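Local coordinates for cystathionine gamma-lyase (Saccharomyces cerevisiae, PDB 1N8P), which belongs to the Cys/Met metabolism family of PLP-dependent enzymes and holds pyridoxal-5'-phosphate in its pocket, at residues I267-A272 with P284-H289; I308-K313 with Q386-A391. One frame throughout, in Å; residues are numbered along the deposited sequence.

Contact 1. Residues I267-A272 with P284-H289; sequences IAEFLA and PGLKTH
L286 reaches across from the loop and meets A268 and E269 in the last turn of helix 253-271 and A272 just beyond its end. Its two methyls divide the work. CD1 serves the two alanines, lying 3.9 Å from CB of A268 and 4.0 Å from CB of A272. These alanines stand four residues apart, so one turn of the chain brings both methyls to the same side, and their small size lets the leucine come close to the backbone. CD2 turns the other way and rests on the aliphatic part of E269, 3.9 Å from that residue's CG. The torsion of L286 (chi1 -69°) sets CG anti to the carbonyl carbon and carries the isobutyl group over to the helix.

E269 suits its edge position because it is apolar along its chain and charged at its end. Its side chain crosses that of L286 at a slant, with CG making the touch, while the carboxylate runs on past it to a water. This water donates to OE2 of E269 at 3.1 Å and also to the carbonyl O of G285, adding a polar bridge beside the apolar patch; no direct hydrogen bond joins the segments. NZ of K287 is 5.9 Å from OE2 of E269, not in contact, although the opposite charges probably attract weakly.

L286 opens a type I beta turn that runs to H289. In the order helix 253-271, strand 278-282, loop 284-289, the loop after an edge strand folds back over the end of the preceding helix, consistent with the smaller C-terminal domain of fold-type I PLP-dependent enzymes.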
loop_
_atom_site.group_PDB
_atom_site.type_symbol
_atom_site.label_atom_id
_atom_site.label_comp_id
_atom_site.label_asym_id
_atom_site.label_seq_id
_atom_site.Cartn_x
_atom_site.Cartn_y
_atom_site.Cartn_z
ATOM N N ILE A 267 27.939 21.919 9.850
ATOM C CA ILE A 267 27.865 21.496 11.242
ATOM C C ILE A 267 29.236 20.978 11.710
ATOM O O ILE A 267 29.604 21.133 12.876
ATOM C CB ILE A 267 26.803 20.401 11.432
ATOM C CG1 ILE A 267 25.414 21.029 11.370
ATOM C CG2 ILE A 267 26.995 19.702 12.755
ATOM C CD1 ILE A 267 24.268 20.017 11.378
ATOM N N ALA A 268 29.983 20.361 10.793
ATOM C CA ALA A 268 31.317 19.846 11.087
ATOM C C ALA A 268 32.265 21.031 11.338
ATOM O O ALA A 268 33.048 21.033 12.286
ATOM C CB ALA A 268 31.811 19.029 9.927
ATOM N N GLU A 269 32.188 22.044 10.490
ATOM C CA GLU A 269 33.033 23.196 10.675
ATOM C C GLU A 269 32.751 23.756 12.060
ATOM O O GLU A 269 33.663 24.152 12.782
ATOM C CB GLU A 269 32.780 24.237 9.570
ATOM C CG GLU A 269 32.758 23.593 8.216
ATOM C CD GLU A 269 32.901 24.539 7.050
ATOM O OE1 GLU A 269 32.332 25.652 7.062
ATOM O OE2 GLU A 269 33.578 24.126 6.088
ATOM N N PHE A 270 31.490 23.765 12.452
ATOM C CA PHE A 270 31.166 24.299 13.755
ATOM C C PHE A 270 31.825 23.504 14.845
ATOM O O PHE A 270 32.387 24.059 15.776
ATOM C CB PHE A 270 29.678 24.278 14.009
ATOM C CG PHE A 270 29.323 24.593 15.422
ATOM C CD1 PHE A 270 29.267 25.897 15.865
ATOM C CD2 PHE A 270 29.076 23.572 16.321
ATOM C CE1 PHE A 270 28.970 26.171 17.177
ATOM C CE2 PHE A 270 28.779 23.846 17.635
ATOM C CZ PHE A 270 28.726 25.139 18.061
ATOM N N LEU A 271 31.720 22.188 14.756
ATOM C CA LEU A 271 32.325 21.312 15.752
ATOM C C LEU A 271 33.850 21.245 15.613
ATOM O O LEU A 271 34.522 20.676 16.466
ATOM C CB LEU A 271 31.750 19.918 15.617
ATOM C CG LEU A 271 30.265 19.810 15.886
ATOM C CD1 LEU A 271 29.766 18.482 15.385
ATOM C CD2 LEU A 271 30.001 19.969 17.372
ATOM N N ALA A 272 34.385 21.816 14.533
ATOM C CA ALA A 272 35.819 21.829 14.289
ATOM C C ALA A 272 36.350 23.244 14.414
ATOM O O ALA A 272 37.196 23.676 13.636
ATOM C CB ALA A 272 36.107 21.300 12.920
ATOM N N PRO A 284 34.483 13.706 6.131
ATOM C CA PRO A 284 35.292 13.683 4.903
ATOM C C PRO A 284 35.308 14.980 4.084
ATOM O O PRO A 284 36.066 15.099 3.119
ATOM C CB PRO A 284 34.689 12.517 4.113
ATOM C CG PRO A 284 34.180 11.584 5.173
ATOM C CD PRO A 284 33.549 12.570 6.168
ATOM N N GLY A 285 34.479 15.947 4.473
ATOM C CA GLY A 285 34.408 17.204 3.755
ATOM C C GLY A 285 35.275 18.310 4.329
ATOM O O GLY A 285 35.341 19.437 3.802
ATOM N N LEU A 286 35.936 18.011 5.432
ATOM C CA LEU A 286 36.802 19.000 6.032
ATOM C C LEU A 286 38.197 18.825 5.423
ATOM O O LEU A 286 38.794 17.766 5.556
ATOM C CB LEU A 286 36.828 18.805 7.542
ATOM C CG LEU A 286 35.521 19.137 8.260
ATOM C CD1 LEU A 286 35.658 18.925 9.772
ATOM C CD2 LEU A 286 35.202 20.574 7.994
ATOM N N LYS A 287 38.702 19.856 4.740
ATOM C CA LYS A 287 40.024 19.797 4.083
ATOM C C LYS A 287 41.119 19.174 4.956
ATOM O O LYS A 287 42.173 18.725 4.466
ATOM C CB LYS A 287 40.461 21.202 3.638
ATOM C CG LYS A 287 39.605 21.773 2.533
ATOM C CD LYS A 287 40.038 23.162 2.186
ATOM C CE LYS A 287 39.036 23.810 1.266
ATOM N NZ LYS A 287 37.731 24.069 1.930
ATOM N N THR A 288 40.840 19.146 6.247
ATOM C CA THR A 288 41.734 18.602 7.226
ATOM C C THR A 288 41.513 17.090 7.420
ATOM O O THR A 288 42.099 16.464 8.308
ATOM C CB THR A 288 41.485 19.311 8.520
ATOM O OG1 THR A 288 40.117 19.088 8.908
ATOM C CG2 THR A 288 41.715 20.802 8.343
ATOM N N HIS A 289 40.661 16.499 6.598
ATOM C CA HIS A 289 40.404 15.076 6.719
ATOM C C HIS A 289 41.606 14.243 6.244
ATOM O O HIS A 289 42.150 14.438 5.150
ATOM C CB HIS A 289 39.174 14.697 5.913
ATOM C CG HIS A 289 38.729 13.285 6.126
ATOM N ND1 HIS A 289 37.978 12.901 7.214
ATOM C CD2 HIS A 289 38.903 12.171 5.376
ATOM C CE1 HIS A 289 37.700 11.615 7.122
ATOM N NE2 HIS A 289 38.249 11.148 6.016
HETATM O O HOH W 1 34.684 21.880 4.302
#

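Contact 2. Residues I308-K313 with Q386-A391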
loop_
_atom_site.group_PDB
_atom_site.type_symbol
_atom_site.label_atom_id
_atom_site.label_comp_id
_atom_site.label_asym_id
_atom_site.label_seq_id
_atom_site.Cartn_x
_atom_site.Cartn_y
_atom_site.Cartn_z
ATOM N N ILE A 308 28.452 12.666 10.263
ATOM C CA ILE A 308 29.556 13.344 10.921
ATOM C C ILE A 308 29.811 12.375 12.057
ATOM O O ILE A 308 29.015 11.483 12.282
ATOM C CB ILE A 308 29.109 14.762 11.414
ATOM C CG1 ILE A 308 28.818 15.635 10.196
ATOM C CG2 ILE A 308 30.184 15.429 12.288
ATOM C CD1 ILE A 308 28.107 16.906 10.505
ATOM N N SER A 309 30.932 12.505 12.736
ATOM C CA SER A 309 31.253 11.622 13.845
ATOM C C SER A 309 32.165 12.510 14.659
ATOM O O SER A 309 32.996 13.225 14.096
ATOM C CB SER A 309 31.978 10.394 13.316
ATOM O OG SER A 309 32.347 9.501 14.339
ATOM N N PHE A 310 31.996 12.528 15.973
ATOM C CA PHE A 310 32.846 13.405 16.754
ATOM C C PHE A 310 32.845 12.937 18.176
ATOM O O PHE A 310 31.990 12.144 18.541
ATOM C CB PHE A 310 32.363 14.864 16.634
ATOM C CG PHE A 310 31.177 15.191 17.484
ATOM C CD1 PHE A 310 31.340 15.851 18.694
ATOM C CD2 PHE A 310 29.901 14.806 17.101
ATOM C CE1 PHE A 310 30.258 16.114 19.500
ATOM C CE2 PHE A 310 28.823 15.069 17.906
ATOM C CZ PHE A 310 28.999 15.720 19.102
ATOM N N ARG A 311 33.826 13.392 18.956
ATOM C CA ARG A 311 33.952 13.009 20.362
ATOM C C ARG A 311 33.920 14.287 21.165
ATOM O O ARG A 311 34.608 15.239 20.818
ATOM C CB ARG A 311 35.265 12.232 20.591
ATOM C CG ARG A 311 36.515 12.878 19.973
ATOM C CD ARG A 311 37.734 11.919 19.835
ATOM N NE ARG A 311 38.373 11.585 21.106
ATOM C CZ ARG A 311 37.888 10.689 21.946
ATOM N NH1 ARG A 311 36.781 10.051 21.627
ATOM N NH2 ARG A 311 38.477 10.467 23.107
ATOM N N ILE A 312 33.126 14.330 22.229
ATOM C CA ILE A 312 33.038 15.555 23.022
ATOM C C ILE A 312 34.070 15.716 24.147
ATOM O O ILE A 312 34.610 14.730 24.647
ATOM C CB ILE A 312 31.629 15.730 23.594
ATOM C CG1 ILE A 312 30.962 14.375 23.731
ATOM C CG2 ILE A 312 30.799 16.615 22.691
ATOM C CD1 ILE A 312 29.564 14.484 24.242
ATOM N N LYS A 313 34.328 16.973 24.532
ATOM C CA LYS A 313 35.314 17.312 25.565
ATOM C C LYS A 313 35.032 16.684 26.921
ATOM O O LYS A 313 35.299 17.303 27.958
ATOM C CB LYS A 313 35.434 18.847 25.715
ATOM N N GLN A 386 23.103 23.991 21.404
ATOM C CA GLN A 386 22.220 23.877 22.540
ATOM C C GLN A 386 22.356 22.543 23.262
ATOM O O GLN A 386 21.915 22.413 24.402
ATOM C CB GLN A 386 20.788 24.082 22.047
ATOM C CG GLN A 386 19.680 23.826 23.046
ATOM C CD GLN A 386 19.426 22.363 23.282
ATOM O OE1 GLN A 386 19.549 21.543 22.370
ATOM N NE2 GLN A 386 19.053 22.020 24.506
ATOM N N ALA A 387 22.966 21.549 22.628
ATOM C CA ALA A 387 23.088 20.247 23.273
ATOM C C ALA A 387 24.479 19.950 23.802
ATOM O O ALA A 387 24.643 19.053 24.628
ATOM C CB ALA A 387 22.640 19.146 22.329
ATOM N N LEU A 388 25.484 20.679 23.320
ATOM C CA LEU A 388 26.838 20.466 23.812
ATOM C C LEU A 388 26.814 20.950 25.236
ATOM O O LEU A 388 27.265 20.259 26.140
ATOM C CB LEU A 388 27.867 21.282 23.034
ATOM C CG LEU A 388 28.305 20.794 21.654
ATOM C CD1 LEU A 388 29.356 21.755 21.079
ATOM C CD2 LEU A 388 28.853 19.393 21.769
ATOM N N LYS A 389 26.260 22.139 25.435
ATOM C CA LYS A 389 26.186 22.708 26.765
ATOM C C LYS A 389 25.479 21.759 27.728
ATOM O O LYS A 389 25.965 21.514 28.825
ATOM C CB LYS A 389 25.498 24.062 26.706
ATOM C CG LYS A 389 26.149 25.009 25.716
ATOM C CD LYS A 389 25.636 26.448 25.873
ATOM C CE LYS A 389 26.089 27.376 24.724
ATOM N NZ LYS A 389 27.571 27.393 24.496
ATOM N N GLN A 390 24.350 21.202 27.308
ATOM C CA GLN A 390 23.596 20.276 28.146
ATOM C C GLN A 390 24.500 19.164 28.677
ATOM O O GLN A 390 24.517 18.901 29.877
ATOM C CB GLN A 390 22.452 19.659 27.342
ATOM C CG GLN A 390 21.483 20.668 26.741
ATOM C CD GLN A 390 20.162 20.784 27.513
ATOM O OE1 GLN A 390 19.396 19.811 27.633
ATOM N NE2 GLN A 390 19.887 21.985 28.030
ATOM N N ALA A 391 25.250 18.523 27.776
ATOM C CA ALA A 391 26.166 17.431 28.126
ATOM C C ALA A 391 27.272 17.927 29.038
ATOM O O ALA A 391 27.684 17.238 29.964
ATOM C CB ALA A 391 26.764 16.834 26.879
#
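Strand 308-312 and helix segment 386-391 approach each other with their backbones well apart: the nearest CA atoms, those of I312 and L388, are separated by 7.9 Å. No hydrogen bond passes between the segments, and the contact is made by side chains. Because strand residues alternate, F310 and I312 both present their CB atoms to the helix, whereas R311 between them does not.

L388 bridges the two. Its chi1 of -78° places CG anti to the carbonyl carbon, beside the backbone N, and from there CD2 extends to the strand. That single methyl lies 3.5 Å from CG2 of I312, the two side chains crossing at a slant, and 4.2 Å from CE1 of F310, which it approaches obliquely. Leucine suits this place because one methyl, CD2, reaches both strand residues while the other, CD1, meets F270 of helix 253-271; the beta-branched isoleucine offers CG2 close to its own backbone. A391, almost one helical turn nearer the C-terminus, points its small CB towards the strand without a close contact.

All three touching side chains are buried. F322 of helix 316-325 meets the F310 ring edge-to-face, and A318 of the same helix packs on I312. With F270 against L388, helix 377-392 is set among two other helices and the strand, which pairs with strands 278-282 and 367-371 on its two sides.

Contact 1 and contact 2, with centres about 14 Å apart, meet directly through apolar packing between helix 253-271 and the strand and helix of contact 2. The side chains of I267, F270 and L271 make the junction. CG2 of I267 lies 3.8 Å from CD1 of I308, CD1 of L271 is 4.1 Å from CD2 of F310, and CE2 of F270 comes within 4.1 Å of CD1 of L388. Along the chain the contacts follow in series. Neither includes a residue of the pyridoxal-5'-phosphate pocket, such as K203 or D178; both are peripheral packing around the five-stranded sheet, on the same side of the chain's centre.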